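Local coordinates for immunogenic protein MPT63/MPB63 (Mycobacterium tuberculosis, PDB 1LMI) that is a major secreted antigen of unknown molecular function, with a beta-sandwich architecture and a reported immunoprotective character, at residues V47-T53 against S101-F107; A36-Y41 against L81-P87. All blocks are in the same frame, centred on the assembly; numbering follows the deposited sequence.

Interaction 1 of 2, residues V47-T53 against S101-F107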
loop_
_atom_site.group_PDB
_atom_site.type_symbol
_atom_site.label_atom_id
_atom_site.label_comp_id
_atom_site.label_asym_id
_atom_site.label_seq_id
_atom_site.Cartn_x
_atom_site.Cartn_y
_atom_site.Cartn_z
ATOM N N VAL A 47 11.730 4.659 10.079
ATOM C CA VAL A 47 10.360 4.239 9.734
ATOM C C VAL A 47 9.703 5.314 8.850
ATOM O O VAL A 47 9.779 6.495 9.171
ATOM C CB VAL A 47 9.480 3.998 10.949
ATOM C CG1 VAL A 47 8.062 3.609 10.541
ATOM C CG2 VAL A 47 10.089 2.922 11.852
ATOM N N TRP A 48 9.115 4.855 7.756
ATOM C CA TRP A 48 8.297 5.710 6.893
ATOM C C TRP A 48 6.859 5.209 6.973
ATOM O O TRP A 48 6.543 4.093 7.405
ATOM C CB TRP A 48 8.777 5.685 5.437
ATOM C CG TRP A 48 9.893 6.671 5.232
ATOM C CD1 TRP A 48 11.059 6.716 5.956
ATOM C CD2 TRP A 48 9.924 7.725 4.275
ATOM N NE1 TRP A 48 11.837 7.757 5.477
ATOM C CE2 TRP A 48 11.157 8.385 4.450
ATOM C CE3 TRP A 48 9.046 8.188 3.262
ATOM C CZ2 TRP A 48 11.541 9.469 3.684
ATOM C CZ3 TRP A 48 9.437 9.263 2.509
ATOM C CH2 TRP A 48 10.670 9.900 2.710
ATOM N N GLU A 49 5.933 6.071 6.558
ATOM C CA GLU A 49 4.530 5.730 6.535
ATOM C C GLU A 49 3.887 6.232 5.226
ATOM O O GLU A 49 4.424 7.089 4.539
ATOM C CB GLU A 49 3.772 6.315 7.726
ATOM C CG GLU A 49 3.790 7.847 7.768
ATOM C CD GLU A 49 2.928 8.429 8.856
ATOM O OE1 GLU A 49 3.291 8.321 10.060
ATOM O OE2 GLU A 49 1.867 8.992 8.567
ATOM N N ALA A 50 2.724 5.640 4.931
ATOM C CA ALA A 50 1.826 6.234 3.950
ATOM C C ALA A 50 0.402 6.004 4.501
ATOM O O ALA A 50 0.153 5.187 5.393
ATOM C CB ALA A 50 1.977 5.705 2.545
ATOM N N THR A 51 -0.558 6.748 3.971
ATOM C CA THR A 51 -1.964 6.564 4.292
ATOM C C THR A 51 -2.682 5.946 3.099
ATOM O O THR A 51 -2.694 6.500 1.995
ATOM C CB THR A 51 -2.622 7.894 4.651
ATOM O OG1 THR A 51 -1.975 8.428 5.830
ATOM C CG2 THR A 51 -4.100 7.686 4.943
ATOM N N ALA A 52 -3.246 4.765 3.310
ATOM C CA ALA A 52 -3.857 3.975 2.246
ATOM C C ALA A 52 -5.334 3.728 2.556
ATOM O O ALA A 52 -5.681 3.528 3.726
ATOM C CB ALA A 52 -3.157 2.650 2.078
ATOM N N THR A 53 -6.121 3.785 1.505
ATOM C CA THR A 53 -7.569 3.577 1.586
ATOM C C THR A 53 -8.008 2.603 0.489
ATOM O O THR A 53 -7.684 2.814 -0.688
ATOM C CB THR A 53 -8.343 4.891 1.406
ATOM O OG1 THR A 53 -7.847 5.879 2.338
ATOM C CG2 THR A 53 -9.829 4.706 1.720
ATOM N N SER A 101 -11.998 1.303 3.653
ATOM C CA SER A 101 -11.217 1.068 4.863
ATOM C C SER A 101 -9.927 1.855 4.781
ATOM O O SER A 101 -9.284 1.780 3.722
ATOM C CB SER A 101 -11.007 -0.440 5.016
ATOM O OG SER A 101 -10.386 -0.803 6.217
ATOM N N THR A 102 -9.543 2.585 5.817
ATOM C CA THR A 102 -8.347 3.408 5.685
ATOM C C THR A 102 -7.415 3.227 6.874
ATOM O O THR A 102 -7.818 2.771 7.951
ATOM C CB THR A 102 -8.775 4.889 5.503
ATOM O OG1 THR A 102 -7.676 5.669 5.041
ATOM C CG2 THR A 102 -9.161 5.476 6.866
ATOM N N GLY A 103 -6.161 3.620 6.659
ATOM C CA GLY A 103 -5.239 3.612 7.808
ATOM C C GLY A 103 -3.821 3.746 7.298
ATOM O O GLY A 103 -3.544 3.942 6.115
ATOM N N LYS A 104 -2.876 3.626 8.235
ATOM C CA LYS A 104 -1.478 3.690 7.840
ATOM C C LYS A 104 -0.857 2.357 7.456
ATOM O O LYS A 104 -1.264 1.284 7.887
ATOM C CB LYS A 104 -0.660 4.237 9.033
ATOM C CG LYS A 104 -1.197 5.568 9.544
ATOM C CD LYS A 104 -1.014 6.660 8.518
ATOM C CE LYS A 104 -0.709 8.028 9.090
ATOM N NZ LYS A 104 -1.552 8.439 10.236
ATOM N N ILE A 105 0.192 2.476 6.641
ATOM C CA ILE A 105 1.077 1.345 6.333
ATOM C C ILE A 105 2.485 1.866 6.588
ATOM O O ILE A 105 2.730 3.071 6.435
ATOM C CB ILE A 105 0.909 0.850 4.888
ATOM C CG1 ILE A 105 0.987 1.974 3.847
ATOM C CG2 ILE A 105 -0.395 0.053 4.698
ATOM C CD1 ILE A 105 0.990 1.490 2.410
ATOM N N TYR A 106 3.398 1.015 7.009
ATOM C CA TYR A 106 4.755 1.427 7.355
ATOM C C TYR A 106 5.837 0.709 6.563
ATOM O O TYR A 106 5.599 -0.372 6.038
ATOM C CB TYR A 106 4.944 1.164 8.861
ATOM C CG TYR A 106 4.007 2.020 9.701
ATOM C CD1 TYR A 106 4.327 3.343 9.925
ATOM C CD2 TYR A 106 2.828 1.519 10.237
ATOM C CE1 TYR A 106 3.507 4.159 10.685
ATOM C CE2 TYR A 106 1.993 2.329 10.996
ATOM C CZ TYR A 106 2.345 3.644 11.212
ATOM O OH TYR A 106 1.495 4.444 11.957
ATOM N N PHE A 107 7.024 1.314 6.510
ATOM C CA PHE A 107 8.180 0.779 5.785
ATOM C C PHE A 107 9.461 1.021 6.601
ATOM O O PHE A 107 9.519 2.023 7.329
ATOM C CB PHE A 107 8.328 1.437 4.411
ATOM C CG PHE A 107 7.056 1.475 3.586
ATOM C CD1 PHE A 107 6.684 0.422 2.783
ATOM C CD2 PHE A 107 6.249 2.603 3.649
ATOM C CE1 PHE A 107 5.518 0.486 2.066
ATOM C CE2 PHE A 107 5.057 2.660 2.921
ATOM C CZ PHE A 107 4.684 1.599 2.126
HETATM O O HOH W 1 0.704 11.017 10.294
HETATM O O HOH W 2 1.476 7.118 12.206
#

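Interaction 2 of 2, residues A36-Y41 against L81-P87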
loop_
_atom_site.group_PDB
_atom_site.type_symbol
_atom_site.label_atom_id
_atom_site.label_comp_id
_atom_site.label_asym_id
_atom_site.label_seq_id
_atom_site.Cartn_x
_atom_site.Cartn_y
_atom_site.Cartn_z
ATOM N N ALA A 36 6.351 7.351 13.955
ATOM C CA ALA A 36 5.845 6.126 14.565
ATOM C C ALA A 36 7.016 5.280 15.075
ATOM O O ALA A 36 8.054 5.168 14.445
ATOM C CB ALA A 36 5.019 5.242 13.638
ATOM N N VAL A 37 6.793 4.699 16.242
ATOM C CA VAL A 37 7.659 3.628 16.738
ATOM C C VAL A 37 6.790 2.390 16.537
ATOM O O VAL A 37 5.621 2.391 16.948
ATOM C CB VAL A 37 8.134 3.902 18.162
ATOM C CG1 VAL A 37 7.037 4.590 18.971
ATOM C CG2 VAL A 37 8.572 2.639 18.883
ATOM N N ILE A 38 7.314 1.399 15.841
ATOM C CA ILE A 38 6.357 0.387 15.335
ATOM C C ILE A 38 5.775 -0.365 16.515
ATOM O O ILE A 38 4.597 -0.315 16.832
ATOM C CB ILE A 38 7.064 -0.486 14.286
ATOM C CG1 ILE A 38 7.324 0.270 12.973
ATOM C CG2 ILE A 38 6.330 -1.787 14.028
ATOM C CD1 ILE A 38 6.140 0.331 12.042
ATOM N N PRO A 39 6.678 -0.966 17.231
ATOM C CA PRO A 39 7.482 -2.150 17.094
ATOM C C PRO A 39 7.230 -3.081 18.271
ATOM O O PRO A 39 6.083 -3.327 18.622
ATOM C CB PRO A 39 8.845 -1.434 17.114
ATOM C CG PRO A 39 8.675 -0.614 18.364
ATOM C CD PRO A 39 7.193 -0.333 18.503
ATOM N N GLY A 40 8.296 -3.550 18.841
ATOM C CA GLY A 40 8.884 -4.814 19.086
ATOM C C GLY A 40 9.357 -5.311 17.714
ATOM O O GLY A 40 9.638 -6.489 17.559
ATOM N N TYR A 41 9.445 -4.388 16.750
ATOM C CA TYR A 41 9.919 -4.690 15.407
ATOM C C TYR A 41 11.409 -4.334 15.314
ATOM O O TYR A 41 11.784 -3.268 15.824
ATOM C CB TYR A 41 9.135 -3.949 14.295
ATOM C CG TYR A 41 9.701 -4.361 12.939
ATOM C CD1 TYR A 41 10.623 -3.618 12.217
ATOM C CD2 TYR A 41 9.278 -5.561 12.394
ATOM C CE1 TYR A 41 11.130 -4.015 10.991
ATOM C CE2 TYR A 41 9.763 -5.991 11.175
ATOM C CZ TYR A 41 10.678 -5.217 10.488
ATOM O OH TYR A 41 11.137 -5.679 9.278
ATOM N N LEU A 81 5.682 -3.111 6.251
ATOM C CA LEU A 81 5.792 -3.820 7.519
ATOM C C LEU A 81 4.416 -4.362 7.860
ATOM O O LEU A 81 3.724 -3.857 8.737
ATOM C CB LEU A 81 6.298 -2.879 8.612
ATOM C CG LEU A 81 7.694 -2.336 8.307
ATOM C CD1 LEU A 81 8.268 -1.645 9.536
ATOM C CD2 LEU A 81 8.621 -3.459 7.863
ATOM N N TRP A 82 4.018 -5.372 7.075
ATOM C CA TRP A 82 2.629 -5.758 7.039
ATOM C C TRP A 82 2.699 -6.948 9.109
ATOM O O TRP A 82 3.630 -7.608 8.767
ATOM C CB TRP A 82 2.199 -6.737 5.993
ATOM C CG TRP A 82 2.545 -8.180 6.058
ATOM C CD1 TRP A 82 1.677 -9.207 6.336
ATOM C CD2 TRP A 82 3.821 -8.797 5.850
ATOM N NE1 TRP A 82 2.339 -10.413 6.314
ATOM C CE2 TRP A 82 3.657 -10.187 6.017
ATOM C CE3 TRP A 82 5.089 -8.298 5.539
ATOM C CZ2 TRP A 82 4.698 -11.102 5.887
ATOM C CZ3 TRP A 82 6.113 -9.216 5.414
ATOM C CH2 TRP A 82 5.933 -10.591 5.583
ATOM N N GLN A 83 1.521 -6.787 9.520
ATOM C CA GLN A 83 0.459 -5.808 9.483
ATOM C C GLN A 83 0.982 -4.536 10.169
ATOM O O GLN A 83 1.316 -3.612 9.395
ATOM C CB GLN A 83 -0.847 -6.328 10.068
ATOM C CG GLN A 83 -1.728 -6.996 9.017
ATOM C CD GLN A 83 -2.241 -6.055 7.948
ATOM O OE1 GLN A 83 -1.578 -5.092 7.559
ATOM N NE2 GLN A 83 -3.446 -6.335 7.450
ATOM N N ALA A 84 1.684 -4.690 11.277
ATOM C CA ALA A 84 1.583 -5.684 12.326
ATOM C C ALA A 84 1.351 -4.966 13.655
ATOM O O ALA A 84 0.243 -4.966 14.192
ATOM C CB ALA A 84 2.817 -6.568 12.384
ATOM N N ALA A 85 2.394 -4.322 14.187
ATOM C CA ALA A 85 2.158 -3.447 15.333
ATOM C C ALA A 85 1.490 -2.170 14.798
ATOM O O ALA A 85 0.360 -2.290 14.313
ATOM C CB ALA A 85 3.423 -3.120 16.087
ATOM N N GLY A 86 2.318 -1.175 14.552
ATOM C CA GLY A 86 2.110 0.094 13.913
ATOM C C GLY A 86 0.854 0.842 14.301
ATOM O O GLY A 86 -0.244 0.284 14.330
ATOM N N PRO A 87 1.001 2.132 14.621
ATOM C CA PRO A 87 -0.138 2.939 15.014
ATOM C C PRO A 87 -1.082 3.262 13.849
ATOM O O PRO A 87 -0.631 3.537 12.737
ATOM C CB PRO A 87 0.476 4.245 15.520
ATOM C CG PRO A 87 1.897 4.242 15.101
ATOM C CD PRO A 87 2.268 2.871 14.643
#

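Interaction 1 of 2, residues V47-T53 against S101-F107
Phe107 and Trp48 form a hydrogen-bonded antiparallel pair: Trp48 N reaches Phe107 O at 2.9 Å, and Phe107 N returns to Trp48 O at 3.0 Å. The Phe107 ring comes alongside Ala50, with Phe107 CE2 4.3 Å from Ala50 CB. Ala50 suits this place because a lone methyl leaves room for the ring and for Ile105, whose CG1 is 4.1 Å from Ala50 CB. These side chains occupy the inner face of a beta-sandwich: Phe107 meets Ala70 and Ile105 meets Phe68, both on strand 68-71 of the opposing sheet. The N-to-C directions of the two segments make an angle of 151°, roughly antiparallel, and strand 100-109 is an edge strand of its antiparallel four-stranded sheet.

Glu49 stands on the other face. Its CG sits between backbone N and carbonyl carbon (chi1 62°), and the extended chain rises beside Tyr106, with Glu49 CB 3.7 Å from Tyr106 CE1. A water donates to Glu49 OE1 and, at 2.7 Å, to Tyr106 OH; Ser34 also bonds the carboxylate, and the phenol probably bonds Pro87 O. The bent Lys104 chain crosses the Glu49 side chain, giving a long salt bridge of 3.8 Å from Lys104 NZ to Glu49 OE2, an oxygen whose placement is less certain. Farther along this face, Thr53 OG1 and Thr102 OG1 hydrogen-bond at 2.7 Å, a polar link suited to the partly solvent-exposed surface.

Interaction 2 of 2, residues A36-Y41 against L81-P87
Leu81 lays its CD1 methyl over one face of the Tyr41 ring, 3.9 Å above the plane and displaced toward the rim, while CD2 reaches along to the phenol end, where Leu81 CD2 lies 3.6 Å from Tyr41 OH. The first methyl makes a CH-pi contact, 4.3 Å from Leu81 CD1 to the Tyr41 ring centroid, and the two side chains meet at about a right angle. Tyr41 turns its ring to this position by holding CG opposite the backbone N (chi1 -179°). A branched leucine suits the place because one methyl can lie over the ring while the other follows it to the hydroxyl end.

The same CD1 also serves Ile38: Ile38 CD1 and Leu81 CD1 are 3.8 Å apart, so this methyl joins the aromatic ring to the isoleucine. At Ile38 the two branches take different partners. With CG1 beside the backbone N (chi1 -72°), CG2 is left beside the carbonyl carbon, and from there Ile38 CG2 touches Ala85 CB at 3.8 Å.

Beside this apolar patch the backbones are joined by one hydrogen bond, from Gly86 N to Ile38 O at 3.3 Å. It is weak, being both long and bent (131° at the hydrogen). Gly86 has a positive phi, which glycine accommodates readily, and Pro87 follows it. The proline ring completes the contact against a small partner, with Ala36 CB 3.6 Å from Pro87 CG. Beneath the loops lies strand 100-109, where Tyr106 is touched by both Ala36 and Ile38, and Asp108 by Tyr41.

The arrangement is thus one of two inter-strand loops of a beta-sandwich, one between strands 22-33 and 46-56 and the other between strands 77-79 and 100-109, packed at the surface on each other and on edge strand 100-109.

How the interactions relate
Interaction 1 belongs to the sheet itself: regular backbone bonds join two strands, with an apolar face turned to the sandwich interior and a largely polar outer face, on which Tyr106 is covered by loop 36-41. Interaction 2 lies farther from the centre of the chain, at the surface, and relies on methyls, a proline and an aromatic ring, with a single weak backbone bond. The segments alternate along the sequence: loop 36-41 precedes strand 46-56, and loop 81-87 precedes strand 100-109. Tyr106 is where the two contacts meet, for besides lying under the first loop it probably accepts, through its backbone O, a hydrogen bond from Leu81 N of the second.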